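Local structure of UPF0098 protein CT_736 (Chlamydia trachomatis, 3N08) at residues K19-Q24 and S29-F34; Q9-S12 and P16-K19; E49-P54 and D60-H65; C99-P104 and H108-Y113. The protein is of unknown function but, as a bacterial member of the phosphatidylethanolamine-binding protein family, probably binds a small anionic ligand in a shallow pocket. All blocks are in the same frame, centred on the assembly; numbering follows the deposited sequence.

Overall arrangement
Along the chain contact 2 comes first, followed by contact 1, which shares Lys-19 with it, then contact 3 and contact 4. Contacts 1 and 2 pack the loops around strands 15-16 and 32-35, their centres about 7 Å apart. Contacts 3 and 4 both reach the larger mixed sheet, where strands 43-50 and 108-117 are neighbours; their centres are about 8 Å apart, and Asp-50 and His-65 of one bond to His-108 and Cys-99 of the other. The disulfide Cys-23 to Cys-102 ties contact 1 to contact 4, while contact 2 reaches contact 4 through Phe-112 and Tyr-110. Contacts 3 and 4 thus bring together residues that probably line the ligand pocket.

Contact 1 of 4, residues K19-Q24 and S29-F34; sequences KKYSCQ and SPPLSF
Tyr-21 lays its ring across Pro-30 and Pro-31, and every touch between 19-24 and 29-34 is made by this one residue. Its CG lies anti to the carbonyl carbon (chi1 -50°), which carries the ring over to the prolines. The CH-pi part belongs to Pro-30, whose CA sits over one ring face, 3.9 Å from the Tyr-21 centroid and 23° off the normal, shifted toward the rim. Lys-20 CB lies above the centre of the opposite face, so the ring is sandwiched between its chain neighbour and the lead-in to strand 32-35. Van der Waals contact continues at the phenol end, where Pro-31 CD is 3.5 Å from Tyr-21 OH and equally close to CZ. Polar bonds stay within the 3-10 turn and the residues after it: Lys-19 O accepts from Ser-22 N at 2.9 Å and, on a lone pair in the carbonyl plane, from Ser-22 OG at 2.8 Å. Ser-22 OG in turn accepts from Gln-24 N at 3.0 Å, an ST turn. Cys-23 is in a disulfide with Cys-102. The two segments are therefore joined by apolar contact alone: Pro-30 and Lys-20 clamp the two faces, Pro-31 abuts the phenol end, and Glu-80 OE1 anchors the hydroxyl.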
# COMPACT_ATOMS: atom_id res chain seq x y z
N LYS B 19 -7.15 -19.54 -10.22
CA LYS B 19 -6.61 -20.62 -11.03
C LYS B 19 -6.19 -20.17 -12.43
O LYS B 19 -5.22 -20.67 -12.99
CB LYS B 19 -7.67 -21.71 -11.11
CG LYS B 19 -7.26 -22.89 -11.96
CD LYS B 19 -8.26 -24.04 -11.83
CE LYS B 19 -8.03 -24.80 -10.54
NZ LYS B 19 -8.98 -25.95 -10.46
N LYS B 20 -6.94 -19.23 -13.00
CA LYS B 20 -6.70 -18.72 -14.35
C LYS B 20 -5.24 -18.26 -14.56
O LYS B 20 -4.71 -18.30 -15.67
CB LYS B 20 -7.65 -17.53 -14.54
CG LYS B 20 -7.63 -16.82 -15.86
CD LYS B 20 -8.57 -15.62 -15.77
CE LYS B 20 -8.86 -14.98 -17.12
NZ LYS B 20 -9.88 -15.73 -17.89
N TYR B 21 -4.59 -17.78 -13.50
CA TYR B 21 -3.24 -17.20 -13.62
C TYR B 21 -2.16 -18.22 -13.29
O TYR B 21 -0.97 -17.89 -13.34
CB TYR B 21 -3.13 -15.97 -12.71
CG TYR B 21 -4.29 -15.04 -12.93
CD1 TYR B 21 -4.52 -14.44 -14.16
CD2 TYR B 21 -5.21 -14.80 -11.92
CE1 TYR B 21 -5.62 -13.62 -14.37
CE2 TYR B 21 -6.31 -14.01 -12.11
CZ TYR B 21 -6.50 -13.40 -13.34
OH TYR B 21 -7.60 -12.57 -13.54
N SER B 22 -2.56 -19.46 -13.01
CA SER B 22 -1.65 -20.54 -12.70
C SER B 22 -1.51 -21.50 -13.88
O SER B 22 -2.21 -21.39 -14.86
CB SER B 22 -2.16 -21.33 -11.49
OG SER B 22 -3.21 -22.22 -11.86
N CYS B 23 -0.64 -22.49 -13.73
CA CYS B 23 -0.50 -23.50 -14.74
C CYS B 23 -1.75 -24.36 -14.85
O CYS B 23 -1.87 -25.08 -15.84
CB CYS B 23 0.68 -24.39 -14.40
SG CYS B 23 0.40 -25.42 -12.96
N GLN B 24 -2.64 -24.34 -13.86
CA GLN B 24 -3.89 -25.11 -13.94
C GLN B 24 -4.98 -24.44 -14.75
O GLN B 24 -6.00 -25.06 -15.04
CB GLN B 24 -4.44 -25.41 -12.55
CG GLN B 24 -3.55 -26.27 -11.73
CD GLN B 24 -4.23 -26.77 -10.45
OE1 GLN B 24 -4.57 -25.97 -9.56
NE2 GLN B 24 -4.42 -28.07 -10.35
N SER B 29 -0.75 -13.66 -17.16
CA SER B 29 -0.33 -12.77 -16.09
C SER B 29 -1.56 -12.15 -15.40
O SER B 29 -2.55 -11.84 -16.07
CB SER B 29 0.63 -11.70 -16.63
OG SER B 29 -0.04 -10.83 -17.53
N PRO B 30 -1.52 -12.02 -14.07
CA PRO B 30 -2.67 -11.48 -13.34
C PRO B 30 -2.78 -9.97 -13.50
O PRO B 30 -1.76 -9.30 -13.78
CB PRO B 30 -2.33 -11.81 -11.88
CG PRO B 30 -0.80 -11.79 -11.86
CD PRO B 30 -0.39 -12.37 -13.19
N PRO B 31 -3.99 -9.44 -13.33
CA PRO B 31 -4.15 -7.98 -13.35
C PRO B 31 -3.47 -7.34 -12.15
O PRO B 31 -3.49 -7.88 -11.05
CB PRO B 31 -5.67 -7.80 -13.29
CG PRO B 31 -6.14 -8.99 -12.53
CD PRO B 31 -5.22 -10.13 -12.92
N LEU B 32 -2.80 -6.23 -12.38
CA LEU B 32 -2.16 -5.48 -11.31
C LEU B 32 -2.41 -4.01 -11.49
O LEU B 32 -2.50 -3.52 -12.62
CB LEU B 32 -0.66 -5.71 -11.36
CG LEU B 32 -0.20 -7.15 -11.13
CD1 LEU B 32 1.28 -7.29 -11.47
CD2 LEU B 32 -0.43 -7.54 -9.67
N SER B 33 -2.51 -3.29 -10.38
CA SER B 33 -2.73 -1.84 -10.36
C SER B 33 -1.67 -1.16 -9.54
O SER B 33 -1.36 -1.58 -8.41
CB SER B 33 -4.08 -1.49 -9.75
OG SER B 33 -5.13 -1.98 -10.57
N PHE B 34 -1.12 -0.09 -10.08
CA PHE B 34 -0.16 0.75 -9.41
C PHE B 34 -0.87 2.05 -9.08
O PHE B 34 -1.57 2.62 -9.94
CB PHE B 34 1.03 1.06 -10.32
CG PHE B 34 1.77 -0.16 -10.79
CD1 PHE B 34 1.30 -0.93 -11.85
CD2 PHE B 34 2.95 -0.55 -10.18
CE1 PHE B 34 2.00 -2.06 -12.28
CE2 PHE B 34 3.66 -1.66 -10.62
CZ PHE B 34 3.18 -2.42 -11.66

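Contact 2 of 4, residues Q9-S12 and P16-K19; sequences QAFS and PIPK
Phe-11 lies flat beneath Ile-17, whose CG1 stands almost exactly over the middle of the ring, 3.8 Å from the Phe-11 centroid and 8° off the normal. The methylene is nearly equidistant from the ring carbons, with Phe-11 CE1 and Ile-17 CG1 3.9 Å apart, a centred CH-pi contact rather than a brush against the rim. Both side chains point the same way and run side by side into the protein. In Phe-11 CG is held between the backbone N and the carbonyl carbon (chi1 58°), which turns the ring inward under the isoleucine. In Ile-17 it is CG1, beside the backbone N (chi1 -61°), that reaches the aromatic face. Nearer the backbone, Phe-11 CB comes to 3.5 Å from the carbonyl oxygen O of Pro-16. Pro-18 continues the apolar surface on the more open side. Its CG is 3.4 Å from Ala-10 O, and its CD lies 4.1 Å from Ala-10 CB, while the same CD approaches Phe-11 CD1 at 4.2 Å. Beyond the two segments, Phe-11 also packs on Leu-146 of strand 140-150 and on Phe-112, and Ala-10 leans on Tyr-21 and Pro-31. At the outer end Ser-12 packs on Ala-3 of the second subunit. Ile-17 is backbone-bonded to Thr-149. Phe-11 and Ile-17 thus pinch together the chain on both sides of the short edge strand 15-16, which runs parallel to 140-150, an apolar clasp at the margin of the large mixed sheet of this PEBP-family beta fold.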
# COMPACT_ATOMS: atom_id res chain seq x y z
N GLN B 9 -7.11 -6.62 -8.64
CA GLN B 9 -8.54 -6.88 -8.57
C GLN B 9 -8.83 -8.36 -8.37
O GLN B 9 -9.93 -8.72 -7.93
CB GLN B 9 -9.25 -6.39 -9.83
CG GLN B 9 -9.10 -4.89 -10.08
CD GLN B 9 -9.23 -4.49 -11.55
OE1 GLN B 9 -9.01 -5.30 -12.46
NE2 GLN B 9 -9.58 -3.23 -11.79
N ALA B 10 -7.85 -9.21 -8.64
CA ALA B 10 -8.04 -10.65 -8.63
C ALA B 10 -7.83 -11.28 -7.25
O ALA B 10 -8.31 -12.40 -7.01
CB ALA B 10 -7.12 -11.32 -9.66
N PHE B 11 -7.10 -10.62 -6.35
CA PHE B 11 -6.84 -11.19 -5.03
C PHE B 11 -6.29 -10.13 -4.12
O PHE B 11 -5.55 -9.23 -4.55
CB PHE B 11 -5.86 -12.37 -5.06
CG PHE B 11 -4.52 -12.05 -5.64
CD1 PHE B 11 -4.31 -12.05 -7.01
CD2 PHE B 11 -3.44 -11.77 -4.81
CE1 PHE B 11 -3.05 -11.74 -7.53
CE2 PHE B 11 -2.20 -11.47 -5.34
CZ PHE B 11 -2.00 -11.45 -6.68
N SER B 12 -6.63 -10.26 -2.84
CA SER B 12 -6.11 -9.40 -1.79
C SER B 12 -4.87 -10.02 -1.15
O SER B 12 -4.58 -11.20 -1.34
CB SER B 12 -7.19 -9.16 -0.74
OG SER B 12 -8.28 -8.46 -1.30
N PRO B 16 -5.66 -16.46 -2.04
CA PRO B 16 -5.33 -17.28 -3.21
C PRO B 16 -5.44 -16.53 -4.52
O PRO B 16 -6.43 -15.81 -4.78
CB PRO B 16 -6.38 -18.41 -3.15
CG PRO B 16 -6.74 -18.53 -1.70
CD PRO B 16 -6.72 -17.08 -1.23
N ILE B 17 -4.42 -16.68 -5.36
CA ILE B 17 -4.45 -16.21 -6.74
C ILE B 17 -5.38 -17.13 -7.53
O ILE B 17 -5.25 -18.36 -7.44
CB ILE B 17 -3.04 -16.29 -7.34
CG1 ILE B 17 -2.10 -15.38 -6.55
CG2 ILE B 17 -3.06 -15.93 -8.81
CD1 ILE B 17 -0.59 -15.59 -6.87
N PRO B 18 -6.34 -16.58 -8.30
CA PRO B 18 -7.23 -17.45 -9.07
C PRO B 18 -6.51 -18.39 -10.02
O PRO B 18 -5.44 -18.11 -10.57
CB PRO B 18 -8.11 -16.47 -9.84
CG PRO B 18 -8.11 -15.23 -8.95
CD PRO B 18 -6.74 -15.16 -8.38
N LYS B 19 -7.15 -19.54 -10.22
CA LYS B 19 -6.61 -20.62 -11.03
C LYS B 19 -6.19 -20.17 -12.43
O LYS B 19 -5.22 -20.67 -12.99
CB LYS B 19 -7.67 -21.71 -11.11
CG LYS B 19 -7.26 -22.89 -11.96
CD LYS B 19 -8.26 -24.04 -11.83
CE LYS B 19 -8.03 -24.80 -10.54
NZ LYS B 19 -8.98 -25.95 -10.46

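Contact 3 of 4, residues E49-P54 and D60-H65; sequences EDPDVP and DGLWIH
Asp-50 and Trp-63 form the tight part, an antiparallel hydrogen-bonded pair in which Asp-50 N reaches Trp-63 O at 2.8 Å and Trp-63 N returns to Asp-50 O at 3.0 Å, nearly straight at 172°. On the face of Glu-49 and Ile-64, Glu-49 CG lies between backbone N and carbonyl carbon (chi1 60°), the chain extending beside Ile-64, whose methyl CD1 presses to 3.2 Å from Glu-49 OE1. Leu-62 sets both methyls against this carboxylate, whose OE1 also salt-bridges Lys-129. Past the end of strand 43-50, Val-53 CG1 packs 3.4 Å from Gly-61 C, and its CG2 meets Trp-63 CE3. The looser side is the outer indole of Trp-63, which leads away, and the partly exposed Pro-51. Asp-50 and His-65, both buried, run side by side, planes 41° apart, bridged by a water 2.7 Å from Asp-50 OD2 and 2.7 Å from the His-65 ring edge at NE2. His-65 ND1 bonds Cys-99 O, and Asp-50 OD2 also takes His-108 ND1. Asp-50 OD1 accepts Asp-52 N from above its plane at 2.8 Å, an Asx turn. Asp-Pro-Asp-Val-Pro fits the PEBP-family DPDxP signature, and the water probably marks the anion-binding pocket.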
# COMPACT_ATOMS: atom_id res chain seq x y z
N GLU B 49 8.28 -13.08 -7.40
CA GLU B 49 9.09 -14.21 -7.02
C GLU B 49 8.42 -15.11 -6.00
O GLU B 49 7.50 -14.71 -5.29
CB GLU B 49 10.43 -13.74 -6.52
CG GLU B 49 10.35 -12.85 -5.33
CD GLU B 49 11.70 -12.21 -4.98
OE1 GLU B 49 12.50 -11.94 -5.90
OE2 GLU B 49 11.97 -11.99 -3.79
N ASP B 50 8.95 -16.34 -5.93
CA ASP B 50 8.43 -17.41 -5.07
C ASP B 50 9.55 -17.90 -4.14
O ASP B 50 10.45 -18.61 -4.56
CB ASP B 50 7.93 -18.53 -5.97
CG ASP B 50 7.39 -19.75 -5.19
OD1 ASP B 50 7.30 -19.72 -3.95
OD2 ASP B 50 7.01 -20.73 -5.89
N PRO B 51 9.52 -17.49 -2.87
CA PRO B 51 10.53 -17.92 -1.91
C PRO B 51 10.21 -19.32 -1.36
O PRO B 51 10.95 -19.83 -0.50
CB PRO B 51 10.41 -16.87 -0.81
CG PRO B 51 8.93 -16.51 -0.83
CD PRO B 51 8.57 -16.51 -2.28
N ASP B 52 9.15 -19.96 -1.85
CA ASP B 52 8.70 -21.26 -1.35
C ASP B 52 8.98 -22.36 -2.38
O ASP B 52 8.49 -23.49 -2.28
CB ASP B 52 7.20 -21.21 -1.01
CG ASP B 52 6.91 -20.31 0.17
OD1 ASP B 52 7.81 -20.05 0.96
OD2 ASP B 52 5.76 -19.87 0.32
N VAL B 53 9.76 -22.05 -3.40
CA VAL B 53 10.18 -23.05 -4.36
C VAL B 53 10.91 -24.18 -3.62
O VAL B 53 11.66 -23.95 -2.68
CB VAL B 53 11.05 -22.39 -5.46
CG1 VAL B 53 12.33 -21.82 -4.86
CG2 VAL B 53 11.36 -23.40 -6.57
N PRO B 54 10.67 -25.45 -4.03
CA PRO B 54 11.37 -26.53 -3.31
C PRO B 54 12.90 -26.37 -3.40
O PRO B 54 13.44 -26.24 -4.48
CB PRO B 54 10.90 -27.80 -4.01
CG PRO B 54 9.66 -27.43 -4.73
CD PRO B 54 9.71 -25.96 -5.02
N ASP B 60 19.07 -21.69 -3.73
CA ASP B 60 18.90 -20.38 -3.09
C ASP B 60 17.47 -20.11 -2.64
O ASP B 60 17.18 -19.08 -2.05
CB ASP B 60 19.45 -19.24 -3.94
CG ASP B 60 18.62 -18.94 -5.17
OD1 ASP B 60 17.50 -19.49 -5.36
OD2 ASP B 60 19.08 -18.09 -5.98
N GLY B 61 16.57 -21.06 -2.88
CA GLY B 61 15.21 -20.97 -2.37
C GLY B 61 14.36 -19.85 -2.93
O GLY B 61 13.36 -19.47 -2.29
N LEU B 62 14.70 -19.35 -4.12
CA LEU B 62 13.95 -18.23 -4.69
C LEU B 62 13.84 -18.35 -6.19
O LEU B 62 14.84 -18.34 -6.89
CB LEU B 62 14.64 -16.91 -4.33
CG LEU B 62 13.83 -15.62 -4.56
CD1 LEU B 62 12.53 -15.62 -3.74
CD2 LEU B 62 14.65 -14.38 -4.19
N TRP B 63 12.61 -18.47 -6.68
CA TRP B 63 12.35 -18.55 -8.11
C TRP B 63 11.66 -17.28 -8.62
O TRP B 63 10.60 -16.90 -8.10
CB TRP B 63 11.48 -19.77 -8.40
CG TRP B 63 11.52 -20.21 -9.83
CD1 TRP B 63 10.79 -19.73 -10.87
CD2 TRP B 63 12.34 -21.25 -10.34
NE1 TRP B 63 11.14 -20.39 -12.03
CE2 TRP B 63 12.08 -21.34 -11.72
CE3 TRP B 63 13.28 -22.11 -9.77
CZ2 TRP B 63 12.73 -22.26 -12.54
CZ3 TRP B 63 13.92 -23.02 -10.58
CH2 TRP B 63 13.64 -23.09 -11.95
N ILE B 64 12.28 -16.63 -9.60
CA ILE B 64 11.72 -15.40 -10.17
C ILE B 64 10.75 -15.77 -11.28
O ILE B 64 11.11 -16.48 -12.24
CB ILE B 64 12.85 -14.51 -10.74
CG1 ILE B 64 13.88 -14.14 -9.69
CG2 ILE B 64 12.23 -13.28 -11.39
CD1 ILE B 64 13.35 -13.73 -8.36
N HIS B 65 9.52 -15.33 -11.11
CA HIS B 65 8.46 -15.60 -12.05
C HIS B 65 8.23 -14.51 -13.10
O HIS B 65 7.67 -14.79 -14.14
CB HIS B 65 7.14 -15.91 -11.30
CG HIS B 65 7.11 -17.29 -10.72
ND1 HIS B 65 6.42 -18.32 -11.30
CD2 HIS B 65 7.81 -17.84 -9.70
CE1 HIS B 65 6.63 -19.44 -10.63
NE2 HIS B 65 7.47 -19.17 -9.65
O HOH W 1 8.55 -21.08 -8.07

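Contact 4 of 4, residues C99-P104 and H108-Y113; sequences CPPCPP and HRYYFY
Pro-103 and His-108 make a closely centred CH-pi contact: Pro-103 CB stands 3.5 Å from the His-108 ring centroid and only 2° off the normal. A second such contact lies two residues further along the strand, where Pro-101 CG is over the middle of the Tyr-110 ring, 3.8 Å from its centroid and 6° from the normal. Ordinary apolar contact fills in around these contacts. Pro-101 CB touches Tyr-110 CZ at 3.5 Å, and the Tyr-110 hydroxyl OH nestles against the next proline, 3.4 Å from Pro-103 CD. Both aromatic side chains have CG anti to the carbonyl carbon (chi1 -65° in His-108), which turns them from strand 108-117 toward the proline-rich loop. His-108 with Arg-109 matches the His-Arg pair of the second conserved region of PEBP proteins, and the loop covers the strand beside the probable ligand pocket. Polar bonds lead outward: with ND1 held by Asp-50, His-108 NE2 bonds Asp-105 OD1, fixing the imidazole's rotation from both nitrogens. The His-65 and Tyr-110 rings meet edge-to-face. Covalently, the loop is pinned at Cys-102 by its disulfide.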
# COMPACT_ATOMS: atom_id res chain seq x y z
N CYS B 99 6.00 -16.41 -15.93
CA CYS B 99 5.92 -17.84 -15.64
C CYS B 99 4.82 -18.03 -14.61
O CYS B 99 4.92 -17.47 -13.53
CB CYS B 99 7.25 -18.30 -15.05
SG CYS B 99 7.37 -20.05 -14.68
N PRO B 100 3.77 -18.80 -14.92
CA PRO B 100 2.71 -18.89 -13.91
C PRO B 100 3.10 -19.74 -12.70
O PRO B 100 3.90 -20.66 -12.81
CB PRO B 100 1.56 -19.58 -14.67
CG PRO B 100 2.21 -20.34 -15.71
CD PRO B 100 3.43 -19.53 -16.14
N PRO B 101 2.49 -19.45 -11.56
CA PRO B 101 2.57 -20.40 -10.44
C PRO B 101 2.22 -21.82 -10.87
O PRO B 101 1.24 -22.04 -11.56
CB PRO B 101 1.52 -19.87 -9.47
CG PRO B 101 1.53 -18.38 -9.72
CD PRO B 101 1.68 -18.27 -11.22
N CYS B 102 3.03 -22.78 -10.42
CA CYS B 102 2.72 -24.19 -10.64
C CYS B 102 3.39 -24.99 -9.52
O CYS B 102 4.29 -25.80 -9.75
CB CYS B 102 3.16 -24.62 -12.04
SG CYS B 102 2.31 -26.11 -12.63
N PRO B 103 2.96 -24.73 -8.29
CA PRO B 103 3.67 -25.31 -7.14
C PRO B 103 3.44 -26.80 -7.04
O PRO B 103 2.30 -27.25 -6.98
CB PRO B 103 3.04 -24.56 -5.95
CG PRO B 103 1.70 -24.14 -6.42
CD PRO B 103 1.86 -23.85 -7.88
N PRO B 104 4.50 -27.61 -7.01
CA PRO B 104 4.27 -29.06 -7.06
C PRO B 104 4.00 -29.70 -5.70
O PRO B 104 3.35 -30.76 -5.67
CB PRO B 104 5.61 -29.60 -7.57
CG PRO B 104 6.61 -28.60 -7.08
CD PRO B 104 5.92 -27.27 -7.23
N HIS B 108 2.32 -22.26 -2.10
CA HIS B 108 3.42 -21.29 -2.09
C HIS B 108 2.89 -19.87 -2.05
O HIS B 108 1.76 -19.61 -2.45
CB HIS B 108 4.25 -21.36 -3.37
CG HIS B 108 5.01 -22.63 -3.57
ND1 HIS B 108 5.90 -22.76 -4.61
CD2 HIS B 108 5.00 -23.83 -2.93
CE1 HIS B 108 6.42 -23.97 -4.60
NE2 HIS B 108 5.87 -24.65 -3.60
N ARG B 109 3.75 -18.98 -1.55
CA ARG B 109 3.54 -17.54 -1.59
C ARG B 109 4.28 -16.92 -2.75
O ARG B 109 5.45 -17.23 -3.00
CB ARG B 109 4.05 -16.94 -0.27
CG ARG B 109 3.32 -17.41 0.94
CD ARG B 109 4.09 -17.05 2.22
NE ARG B 109 5.37 -17.75 2.27
CZ ARG B 109 6.31 -17.53 3.16
NH1 ARG B 109 6.11 -16.60 4.10
NH2 ARG B 109 7.44 -18.23 3.12
N TYR B 110 3.58 -16.06 -3.49
CA TYR B 110 4.13 -15.34 -4.62
C TYR B 110 4.10 -13.85 -4.26
O TYR B 110 3.03 -13.26 -4.06
CB TYR B 110 3.32 -15.65 -5.91
CG TYR B 110 3.39 -17.10 -6.23
CD1 TYR B 110 4.42 -17.62 -6.99
CD2 TYR B 110 2.49 -17.99 -5.67
CE1 TYR B 110 4.53 -18.99 -7.23
CE2 TYR B 110 2.59 -19.35 -5.88
CZ TYR B 110 3.60 -19.84 -6.67
OH TYR B 110 3.69 -21.21 -6.84
N TYR B 111 5.30 -13.28 -4.18
CA TYR B 111 5.47 -11.88 -3.80
C TYR B 111 5.69 -11.04 -5.04
O TYR B 111 6.50 -11.39 -5.93
CB TYR B 111 6.65 -11.73 -2.86
CG TYR B 111 6.35 -12.22 -1.46
CD1 TYR B 111 5.86 -11.36 -0.49
CD2 TYR B 111 6.55 -13.55 -1.11
CE1 TYR B 111 5.59 -11.80 0.78
CE2 TYR B 111 6.27 -13.99 0.16
CZ TYR B 111 5.79 -13.11 1.10
OH TYR B 111 5.51 -13.60 2.37
N PHE B 112 4.94 -9.95 -5.12
CA PHE B 112 4.98 -9.00 -6.21
C PHE B 112 5.52 -7.69 -5.65
O PHE B 112 4.93 -7.10 -4.74
CB PHE B 112 3.58 -8.73 -6.73
CG PHE B 112 2.88 -9.92 -7.32
CD1 PHE B 112 2.44 -10.98 -6.53
CD2 PHE B 112 2.64 -9.97 -8.67
CE1 PHE B 112 1.79 -12.06 -7.11
CE2 PHE B 112 1.99 -11.05 -9.23
CZ PHE B 112 1.57 -12.09 -8.44
N TYR B 113 6.68 -7.27 -6.12
CA TYR B 113 7.34 -6.08 -5.60
C TYR B 113 7.34 -5.02 -6.68
O TYR B 113 7.77 -5.27 -7.79
CB TYR B 113 8.79 -6.41 -5.24
CG TYR B 113 8.92 -7.43 -4.13
CD1 TYR B 113 8.53 -7.13 -2.85
CD2 TYR B 113 9.42 -8.69 -4.38
CE1 TYR B 113 8.66 -8.06 -1.81
CE2 TYR B 113 9.56 -9.62 -3.35
CZ TYR B 113 9.16 -9.29 -2.09
OH TYR B 113 9.30 -10.24 -1.08